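Local atomic coordinates of diguanylate cyclase (Pseudomonas aeruginosa, PDB entry 5M3C), a protein that joins a GGDEF domain of the diguanylate cyclase family to an EAL domain, with calcium held in both and guanosine-5'-triphosphate in the former. Residues 209-214 with 266-271; 244-249 with 282-287; 331-336 with 349-354. One frame throughout, in Å; residues are numbered along the deposited sequence.

Interaction 1: 209-214 with 266-271; sequences AEALVR and LSVNLA. With CA (calcium ion), chain H.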
loop_
_atom_site.group_PDB
_atom_site.type_symbol
_atom_site.label_atom_id
_atom_site.label_comp_id
_atom_site.label_asym_id
_atom_site.label_seq_id
_atom_site.Cartn_x
_atom_site.Cartn_y
_atom_site.Cartn_z
ATOM N N ALA B 209 15.135 -15.344 -23.123
ATOM C CA ALA B 209 16.154 -15.284 -22.084
ATOM C C ALA B 209 16.024 -13.999 -21.276
ATOM O O ALA B 209 15.441 -13.022 -21.743
ATOM C CB ALA B 209 17.540 -15.381 -22.703
ATOM N N GLU B 210 16.562 -14.006 -20.059
ATOM C CA GLU B 210 16.562 -12.814 -19.222
ATOM C C GLU B 210 17.977 -12.279 -19.042
ATOM O O GLU B 210 18.914 -13.039 -18.769
ATOM C CB GLU B 210 15.950 -13.105 -17.852
ATOM C CG GLU B 210 15.807 -11.865 -16.983
ATOM C CD GLU B 210 15.212 -12.160 -15.619
ATOM O OE1 GLU B 210 14.996 -13.346 -15.303
ATOM O OE2 GLU B 210 14.964 -11.201 -14.858
ATOM N N ALA B 211 18.118 -10.965 -19.197
ATOM C CA ALA B 211 19.385 -10.283 -18.979
ATOM C C ALA B 211 19.449 -9.784 -17.543
ATOM O O ALA B 211 18.572 -9.054 -17.091
ATOM C CB ALA B 211 19.541 -9.126 -19.950
ATOM N N LEU B 212 20.499 -10.187 -16.836
ATOM C CA LEU B 212 20.646 -9.900 -15.417
ATOM C C LEU B 212 21.973 -9.203 -15.142
ATOM O O LEU B 212 23.036 -9.718 -15.490
ATOM C CB LEU B 212 20.577 -11.205 -14.626
ATOM C CG LEU B 212 19.283 -12.001 -14.806
ATOM C CD1 LEU B 212 19.501 -13.474 -14.496
ATOM C CD2 LEU B 212 18.179 -11.421 -13.936
ATOM N N VAL B 213 21.908 -8.041 -14.502
ATOM C CA VAL B 213 23.103 -7.244 -14.242
ATOM C C VAL B 213 23.964 -7.861 -13.147
ATOM O O VAL B 213 23.465 -8.252 -12.093
ATOM C CB VAL B 213 22.749 -5.811 -13.811
ATOM C CG1 VAL B 213 23.954 -4.900 -13.984
ATOM C CG2 VAL B 213 21.572 -5.285 -14.613
ATOM N N ARG B 214 25.263 -7.940 -13.409
ATOM C CA ARG B 214 26.222 -8.445 -12.443
ATOM C C ARG B 214 27.319 -7.416 -12.231
ATOM O O ARG B 214 27.568 -6.576 -13.093
ATOM C CB ARG B 214 26.846 -9.751 -12.938
ATOM C CG ARG B 214 25.911 -10.951 -12.913
ATOM C CD ARG B 214 25.683 -11.455 -11.497
ATOM N NE ARG B 214 25.113 -12.800 -11.486
ATOM C CZ ARG B 214 23.812 -13.070 -11.569
ATOM N NH1 ARG B 214 22.922 -12.090 -11.676
ATOM N NH2 ARG B 214 23.398 -14.331 -11.547
ATOM N N LEU B 266 14.058 -11.150 -25.218
ATOM C CA LEU B 266 14.966 -10.963 -24.092
ATOM C C LEU B 266 14.306 -10.096 -23.020
ATOM O O LEU B 266 13.778 -9.020 -23.313
ATOM C CB LEU B 266 16.268 -10.315 -24.573
ATOM C CG LEU B 266 17.336 -10.013 -23.517
ATOM C CD1 LEU B 266 17.950 -11.293 -22.980
ATOM C CD2 LEU B 266 18.414 -9.115 -24.099
ATOM N N SER B 267 14.350 -10.572 -21.778
ATOM C CA SER B 267 13.669 -9.916 -20.666
ATOM C C SER B 267 14.643 -9.082 -19.857
ATOM O O SER B 267 15.742 -9.535 -19.546
ATOM C CB SER B 267 13.036 -10.958 -19.745
ATOM O OG SER B 267 12.342 -11.945 -20.484
ATOM N N VAL B 268 14.239 -7.866 -19.507
ATOM C CA VAL B 268 15.052 -7.030 -18.631
ATOM C C VAL B 268 14.196 -6.354 -17.571
ATOM O O VAL B 268 13.131 -5.814 -17.870
ATOM C CB VAL B 268 15.813 -5.956 -19.424
ATOM C CG1 VAL B 268 16.531 -5.008 -18.479
ATOM C CG2 VAL B 268 16.805 -6.607 -20.371
ATOM N N ASN B 269 14.665 -6.391 -16.327
ATOM C CA ASN B 269 13.962 -5.741 -15.229
ATOM C C ASN B 269 14.020 -4.227 -15.390
ATOM O O ASN B 269 15.053 -3.667 -15.753
ATOM C CB ASN B 269 14.566 -6.145 -13.886
ATOM C CG ASN B 269 14.318 -7.604 -13.551
ATOM O OD1 ASN B 269 13.199 -8.102 -13.675
ATOM N ND2 ASN B 269 15.363 -8.295 -13.113
ATOM N N LEU B 270 12.897 -3.574 -15.119
ATOM C CA LEU B 270 12.805 -2.127 -15.221
ATOM C C LEU B 270 12.526 -1.535 -13.847
ATOM O O LEU B 270 11.401 -1.594 -13.356
ATOM C CB LEU B 270 11.695 -1.738 -16.196
ATOM C CG LEU B 270 11.717 -0.300 -16.708
ATOM C CD1 LEU B 270 12.926 -0.070 -17.599
ATOM C CD2 LEU B 270 10.432 0.006 -17.460
ATOM N N ALA B 271 13.559 -0.971 -13.228
ATOM C CA ALA B 271 13.423 -0.332 -11.923
ATOM C C ALA B 271 12.252 0.641 -11.920
ATOM O O ALA B 271 11.919 1.228 -12.947
ATOM C CB ALA B 271 14.709 0.392 -11.556
HETATM CA CA CA H . 13.236 -10.698 -13.355
#

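Interaction 2: 244-249 with 282-287; sequences WVLEHA and ERLEQL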
loop_
_atom_site.group_PDB
_atom_site.type_symbol
_atom_site.label_atom_id
_atom_site.label_comp_id
_atom_site.label_asym_id
_atom_site.label_seq_id
_atom_site.Cartn_x
_atom_site.Cartn_y
_atom_site.Cartn_z
ATOM N N TRP B 244 22.025 2.156 -18.832
ATOM C CA TRP B 244 23.142 1.288 -19.189
ATOM C C TRP B 244 22.650 -0.124 -19.457
ATOM O O TRP B 244 22.999 -0.733 -20.466
ATOM C CB TRP B 244 24.177 1.254 -18.064
ATOM C CG TRP B 244 25.426 0.508 -18.426
ATOM C CD1 TRP B 244 26.565 1.036 -18.952
ATOM C CD2 TRP B 244 25.660 -0.901 -18.294
ATOM N NE1 TRP B 244 27.495 0.047 -19.158
ATOM C CE2 TRP B 244 26.964 -1.151 -18.761
ATOM C CE3 TRP B 244 24.894 -1.971 -17.826
ATOM C CZ2 TRP B 244 27.521 -2.426 -18.774
ATOM C CZ3 TRP B 244 25.449 -3.238 -17.840
ATOM C CH2 TRP B 244 26.749 -3.455 -18.311
ATOM N N VAL B 245 21.837 -0.642 -18.541
ATOM C CA VAL B 245 21.311 -1.995 -18.671
ATOM C C VAL B 245 20.507 -2.150 -19.960
ATOM O O VAL B 245 20.714 -3.104 -20.715
ATOM C CB VAL B 245 20.430 -2.377 -17.465
ATOM C CG1 VAL B 245 19.687 -3.679 -17.730
ATOM C CG2 VAL B 245 21.279 -2.497 -16.212
ATOM N N LEU B 246 19.598 -1.213 -20.215
ATOM C CA LEU B 246 18.759 -1.286 -21.407
ATOM C C LEU B 246 19.590 -1.297 -22.692
ATOM O O LEU B 246 19.454 -2.201 -23.522
ATOM C CB LEU B 246 17.761 -0.128 -21.435
ATOM C CG LEU B 246 16.522 -0.317 -20.557
ATOM C CD1 LEU B 246 15.718 0.972 -20.487
ATOM C CD2 LEU B 246 15.662 -1.459 -21.076
ATOM N N GLU B 247 20.450 -0.296 -22.849
ATOM C CA GLU B 247 21.256 -0.162 -24.061
ATOM C C GLU B 247 22.060 -1.427 -24.341
ATOM O O GLU B 247 22.062 -1.945 -25.462
ATOM C CB GLU B 247 22.203 1.033 -23.940
ATOM C CG GLU B 247 22.999 1.321 -25.204
ATOM C CD GLU B 247 23.857 2.569 -25.092
ATOM O OE1 GLU B 247 24.390 3.019 -26.129
ATOM O OE2 GLU B 247 24.000 3.099 -23.970
ATOM N N HIS B 248 22.740 -1.921 -23.315
ATOM C CA HIS B 248 23.573 -3.109 -23.455
ATOM C C HIS B 248 22.728 -4.355 -23.683
ATOM O O HIS B 248 23.130 -5.258 -24.419
ATOM C CB HIS B 248 24.457 -3.283 -22.224
ATOM C CG HIS B 248 25.600 -2.319 -22.168
ATOM N ND1 HIS B 248 26.885 -2.670 -22.521
ATOM C CD2 HIS B 248 25.649 -1.013 -21.818
ATOM C CE1 HIS B 248 27.679 -1.624 -22.382
ATOM N NE2 HIS B 248 26.954 -0.605 -21.957
ATOM N N ALA B 249 21.557 -4.400 -23.053
ATOM C CA ALA B 249 20.631 -5.509 -23.250
ATOM C C ALA B 249 20.181 -5.545 -24.701
ATOM O O ALA B 249 20.087 -6.612 -25.305
ATOM C CB ALA B 249 19.431 -5.375 -22.329
ATOM N N GLU B 282 10.753 7.659 -25.586
ATOM C CA GLU B 282 11.522 8.276 -26.663
ATOM C C GLU B 282 12.899 7.635 -26.733
ATOM O O GLU B 282 13.385 7.279 -27.807
ATOM C CB GLU B 282 11.664 9.785 -26.436
ATOM C CG GLU B 282 10.500 10.620 -26.955
ATOM C CD GLU B 282 9.209 10.407 -26.183
ATOM O OE1 GLU B 282 8.206 11.072 -26.520
ATOM O OE2 GLU B 282 9.189 9.584 -25.243
ATOM N N ARG B 283 13.516 7.491 -25.567
ATOM C CA ARG B 283 14.842 6.905 -25.451
ATOM C C ARG B 283 14.846 5.424 -25.811
ATOM O O ARG B 283 15.745 4.947 -26.499
ATOM C CB ARG B 283 15.359 7.081 -24.025
ATOM C CG ARG B 283 16.471 6.120 -23.646
ATOM C CD ARG B 283 17.634 6.194 -24.618
ATOM N NE ARG B 283 18.900 5.963 -23.936
ATOM C CZ ARG B 283 20.079 5.885 -24.541
ATOM N NH1 ARG B 283 21.173 5.675 -23.822
ATOM N NH2 ARG B 283 20.171 6.014 -25.859
ATOM N N LEU B 284 13.852 4.694 -25.326
ATOM C CA LEU B 284 13.769 3.268 -25.600
ATOM C C LEU B 284 13.718 3.003 -27.095
ATOM O O LEU B 284 14.432 2.147 -27.612
ATOM C CB LEU B 284 12.540 2.658 -24.926
ATOM C CG LEU B 284 12.867 1.615 -23.862
ATOM C CD1 LEU B 284 11.600 1.142 -23.168
ATOM C CD2 LEU B 284 13.603 0.445 -24.496
ATOM N N GLU B 285 12.913 3.777 -27.797
ATOM C CA GLU B 285 12.742 3.593 -29.224
ATOM C C GLU B 285 14.066 3.779 -29.889
ATOM O O GLU B 285 14.508 2.946 -30.642
ATOM C CB GLU B 285 11.788 4.673 -29.713
ATOM C CG GLU B 285 11.266 4.548 -31.127
ATOM C CD GLU B 285 10.188 5.568 -31.436
ATOM O OE1 GLU B 285 10.069 5.984 -32.592
ATOM O OE2 GLU B 285 9.454 5.965 -30.528
ATOM N N GLN B 286 14.820 4.798 -29.517
ATOM C CA GLN B 286 16.106 4.972 -30.162
ATOM C C GLN B 286 16.991 3.815 -29.914
ATOM O O GLN B 286 17.670 3.361 -30.803
ATOM C CB GLN B 286 16.829 6.167 -29.626
ATOM C CG GLN B 286 15.959 7.385 -29.563
ATOM C CD GLN B 286 16.769 8.648 -29.554
ATOM O OE1 GLN B 286 17.927 8.654 -29.120
ATOM N NE2 GLN B 286 16.174 9.730 -30.039
ATOM N N LEU B 287 16.990 3.324 -28.694
ATOM C CA LEU B 287 17.883 2.202 -28.384
ATOM C C LEU B 287 17.645 1.000 -29.284
ATOM O O LEU B 287 18.585 0.295 -29.659
ATOM C CB LEU B 287 17.718 1.770 -26.926
ATOM C CG LEU B 287 18.442 2.622 -25.885
ATOM C CD1 LEU B 287 18.362 1.958 -24.522
ATOM C CD2 LEU B 287 19.891 2.845 -26.286
#

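Interaction 3: 331-336 with 349-354; sequences DDFGTG and DILKID. With CA (calcium ion), chain H.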
loop_
_atom_site.group_PDB
_atom_site.type_symbol
_atom_site.label_atom_id
_atom_site.label_comp_id
_atom_site.label_asym_id
_atom_site.label_seq_id
_atom_site.Cartn_x
_atom_site.Cartn_y
_atom_site.Cartn_z
ATOM N N ASP B 331 6.682 -9.241 -12.543
ATOM C CA ASP B 331 7.713 -10.049 -11.908
ATOM C C ASP B 331 7.379 -10.276 -10.438
ATOM O O ASP B 331 6.670 -9.475 -9.827
ATOM C CB ASP B 331 9.065 -9.342 -12.029
ATOM C CG ASP B 331 10.241 -10.302 -11.990
ATOM O OD1 ASP B 331 10.027 -11.528 -11.867
ATOM O OD2 ASP B 331 11.390 -9.824 -12.088
ATOM N N ASP B 332 7.893 -11.371 -9.882
ATOM C CA ASP B 332 7.672 -11.717 -8.479
ATOM C C ASP B 332 6.192 -11.648 -8.116
ATOM O O ASP B 332 5.800 -10.869 -7.246
ATOM C CB ASP B 332 8.460 -10.771 -7.567
ATOM C CG ASP B 332 9.903 -10.603 -7.999
ATOM O OD1 ASP B 332 10.567 -11.621 -8.279
ATOM O OD2 ASP B 332 10.375 -9.450 -8.049
ATOM N N PHE B 333 5.372 -12.466 -8.774
ATOM C CA PHE B 333 3.923 -12.364 -8.612
ATOM C C PHE B 333 3.354 -13.297 -7.548
ATOM O O PHE B 333 3.718 -14.470 -7.476
ATOM C CB PHE B 333 3.218 -12.633 -9.941
ATOM C CG PHE B 333 1.743 -12.362 -9.901
ATOM C CD1 PHE B 333 1.261 -11.071 -10.025
ATOM C CD2 PHE B 333 0.838 -13.397 -9.731
ATOM C CE1 PHE B 333 -0.096 -10.817 -9.986
ATOM C CE2 PHE B 333 -0.521 -13.149 -9.692
ATOM C CZ PHE B 333 -0.989 -11.856 -9.820
ATOM N N GLY B 334 2.454 -12.759 -6.727
ATOM C CA GLY B 334 1.682 -13.565 -5.785
ATOM C C GLY B 334 2.087 -13.443 -4.327
ATOM O O GLY B 334 1.390 -13.945 -3.445
ATOM N N THR B 335 3.203 -12.767 -4.065
ATOM C CA THR B 335 3.789 -12.730 -2.723
ATOM C C THR B 335 2.919 -12.019 -1.683
ATOM O O THR B 335 2.531 -12.617 -0.676
ATOM C CB THR B 335 5.173 -12.058 -2.741
ATOM O OG1 THR B 335 5.102 -10.833 -3.483
ATOM C CG2 THR B 335 6.202 -12.973 -3.380
ATOM N N GLY B 336 2.624 -10.745 -1.921
ATOM C CA GLY B 336 1.900 -9.934 -0.943
ATOM C C GLY B 336 0.471 -9.610 -1.340
ATOM O O GLY B 336 -0.230 -10.442 -1.917
ATOM N N ASP B 349 1.771 -9.179 -20.779
ATOM C CA ASP B 349 1.849 -10.350 -21.643
ATOM C C ASP B 349 2.285 -11.566 -20.834
ATOM O O ASP B 349 1.837 -12.690 -21.081
ATOM C CB ASP B 349 2.843 -10.102 -22.779
ATOM C CG ASP B 349 2.448 -8.931 -23.656
ATOM O OD1 ASP B 349 1.348 -8.972 -24.246
ATOM O OD2 ASP B 349 3.241 -7.972 -23.763
ATOM N N ILE B 350 3.155 -11.328 -19.857
ATOM C CA ILE B 350 3.765 -12.400 -19.082
ATOM C C ILE B 350 3.436 -12.263 -17.596
ATOM O O ILE B 350 3.220 -11.161 -17.100
ATOM C CB ILE B 350 5.299 -12.390 -19.252
ATOM C CG1 ILE B 350 5.680 -12.385 -20.737
ATOM C CG2 ILE B 350 5.934 -13.572 -18.533
ATOM C CD1 ILE B 350 5.282 -13.636 -21.488
ATOM N N LEU B 351 3.402 -13.393 -16.897
ATOM C CA LEU B 351 3.156 -13.419 -15.459
ATOM C C LEU B 351 4.216 -14.306 -14.809
ATOM O O LEU B 351 4.243 -15.518 -15.033
ATOM C CB LEU B 351 1.747 -13.963 -15.178
ATOM C CG LEU B 351 1.194 -14.029 -13.744
ATOM C CD1 LEU B 351 2.066 -14.871 -12.823
ATOM C CD2 LEU B 351 1.007 -12.638 -13.168
ATOM N N LYS B 352 5.093 -13.709 -14.006
ATOM C CA LYS B 352 6.191 -14.467 -13.410
ATOM C C LYS B 352 5.912 -14.871 -11.961
ATOM O O LYS B 352 5.809 -14.023 -11.070
ATOM C CB LYS B 352 7.490 -13.666 -13.498
ATOM C CG LYS B 352 7.754 -13.090 -14.882
ATOM C CD LYS B 352 9.228 -12.798 -15.103
ATOM C CE LYS B 352 10.028 -14.082 -15.271
ATOM N NZ LYS B 352 11.447 -13.819 -15.634
ATOM N N ILE B 353 5.803 -16.178 -11.735
ATOM C CA ILE B 353 5.512 -16.711 -10.407
ATOM C C ILE B 353 6.734 -16.583 -9.504
ATOM O O ILE B 353 7.812 -17.064 -9.845
ATOM C CB ILE B 353 5.104 -18.195 -10.464
ATOM C CG1 ILE B 353 4.001 -18.407 -11.506
ATOM C CG2 ILE B 353 4.651 -18.672 -9.091
ATOM C CD1 ILE B 353 3.549 -19.846 -11.642
ATOM N N ASP B 354 6.555 -15.942 -8.352
ATOM C CA ASP B 354 7.651 -15.703 -7.412
ATOM C C ASP B 354 8.393 -16.988 -7.044
ATOM O O ASP B 354 7.808 -18.070 -7.010
ATOM C CB ASP B 354 7.118 -15.038 -6.141
ATOM C CG ASP B 354 8.226 -14.486 -5.260
ATOM O OD1 ASP B 354 8.946 -13.570 -5.711
ATOM O OD2 ASP B 354 8.369 -14.962 -4.115
HETATM CA CA CA H . 13.236 -10.698 -13.355
#

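Interaction 1: 209-214 with 266-271
Glu210 and Asn269 close on one calcium ion where strands 206-217 and 266-269 run side by side in parallel, as neighbouring strands of the barrel-like sheet of the EAL domain. Two backbone bonds set the pairing: Ser267 N donates a hydrogen bond to Ala209 O (2.7 Å) and Ala211 N donates one to Ser267 O (2.8 Å). Ser267 thus serves as both donor and acceptor to the residues flanking Glu210, and its O also receives a CA-H contact from Glu210. On the face carrying Ala209, Ala211, Leu266 and Val268 the contact is apolar: the Leu266 CD1 methyl lies between the two alanine CB atoms, and Val268 CG2 meets Ala211 CB at 3.7 Å. Helix 238-259 covers Val268 on this side.

The opposite face holds Glu210 and Ser267. Glu210 runs fully extended, CG anti to its N (chi1 -175°), which carries the carboxylate along to the metal; OE2 binds the ion while OE1 accepts a hydrogen bond from Gln408. Ser267 OG is satisfied by Lys198 NZ. Glu301 and Asp331 complete the protein ligands. Two residues on from Ser267, Asn269 brings its amide in with the plane 82° from that of the Glu210 carboxylate; calcium lies 2.3 Å from Glu210 OE2 and 2.6 Å from Asn269 OD1.

Interaction 2: 244-249 with 282-287
Arg283 NH1 is shared between two acidic side chains of the facing helix: it forms a salt bridge with Asp243, and a second, long one with Glu247, whose OE2 stands 3.8 Å from Arg283 NH1. The approach to Glu247 is oblique, carboxylate and guanidinium planes lying 63° apart. Arg283 gets there by bending at chi2 (55°) and again at chi3, which folds its end back toward helix 238-259, while Glu247 stays extended from CB outward. Both acids come from the same helix, so the arginine ties its own helix to that one through two consecutive turns.

Helices 238-259 and 280-291 belong to the layer around the sheet of the EAL domain, a TIM-barrel-like fold. They run roughly parallel, their short segments inclined at 26° with axes 10.2 Å apart.

Beneath the polar fringe Leu287 does most of the touching. Its two methyls divide the work: CD1 rests on the helix backbone, 3.5 Å from Glu247 N, and also reaches Leu246 CB at 3.8 Å, whereas CD2 lies along the aliphatic part of Glu247, 3.6 Å from its CG. The same CD2 sits over one face of the Arg283 guanidinium, 3.2 Å above its plane and toward the rim. On the sheet side Leu246 and Leu284 meet through their CD2 methyls, 4.4 Å apart, and both also rest on Leu300 of strand 298-303. Leu246 presses on Leu270 too, whereas Val245 and Ala249 turn to Val268 of strand 266-269.

Interaction 3: 331-336 with 349-354
The calcium-binding end of strand 327-333 and the loop after it meet strand 350-353, with Asp331 over Lys352 and Phe333 against Leu351. Asp331 OD2 binds calcium at 2.4 Å, alongside Glu210, Asn269 and Glu301. Its other oxygen, OD1, accepts the N-H of Asp332 at 2.9 Å from above the carboxylate plane, which steadies the carboxylate, and faces the CD methylene of Lys352. Beyond CD the lysine, bent at chi3 (72°), carries NZ to Glu301, its salt-bridge partner, and to Gln408.

The chain turns a corner at Asp332, and two backbone bonds secure the turn: Phe333 N to Lys352 O at 2.8 Å, and a weaker Asp354 N to Phe333 O at 3.3 Å. Asp331 opens the Asp-Asp-Phe-Gly-Thr-Gly sequence characteristic of EAL domains; it begins the connection that passes through helix 340-345 to the parallel strand 350-353. Below it, the Phe333 side chain swings anti to its N (chi1 -172°) and offers one ring face to Leu351; CD2 of that leucine sits 3.4 Å from the Phe333 centroid, a CH-pi contact 14° off the normal. Helix 365-380 adds Ile374 to this cluster.

At the outer end Asp354 is the N-cap of helix 355-358, and its OD2 is also bonded to Ser356 OG. Asp354 OD1 comes to 3.6 Å from Asp332 OD1, like charges with planes nearly perpendicular; Asp332 OD2 turns to Thr303 in a weak hydrogen bond.

How the interactions relate
Interactions 1 and 3 belong to the same barrel sheet and share one calcium ion, supplying three of its four protein ligands; strand 298-303, with Glu301, lies between their strand pairs. They also meet across the site, where Glu210 OE1 and Lys352 NZ form a long, weak ion pair. Interaction 2 lies one layer out, between helices, and is mostly aliphatic with a charged fringe. It touches interaction 1 through Val245 and Ala249 on Val213, Leu266 and Val268, but stays about 12 Å, nearest atoms, from interaction 3. All three are largely buried; backbone hydrogen bonds join both strand pairs, whereas the helices meet through side chains.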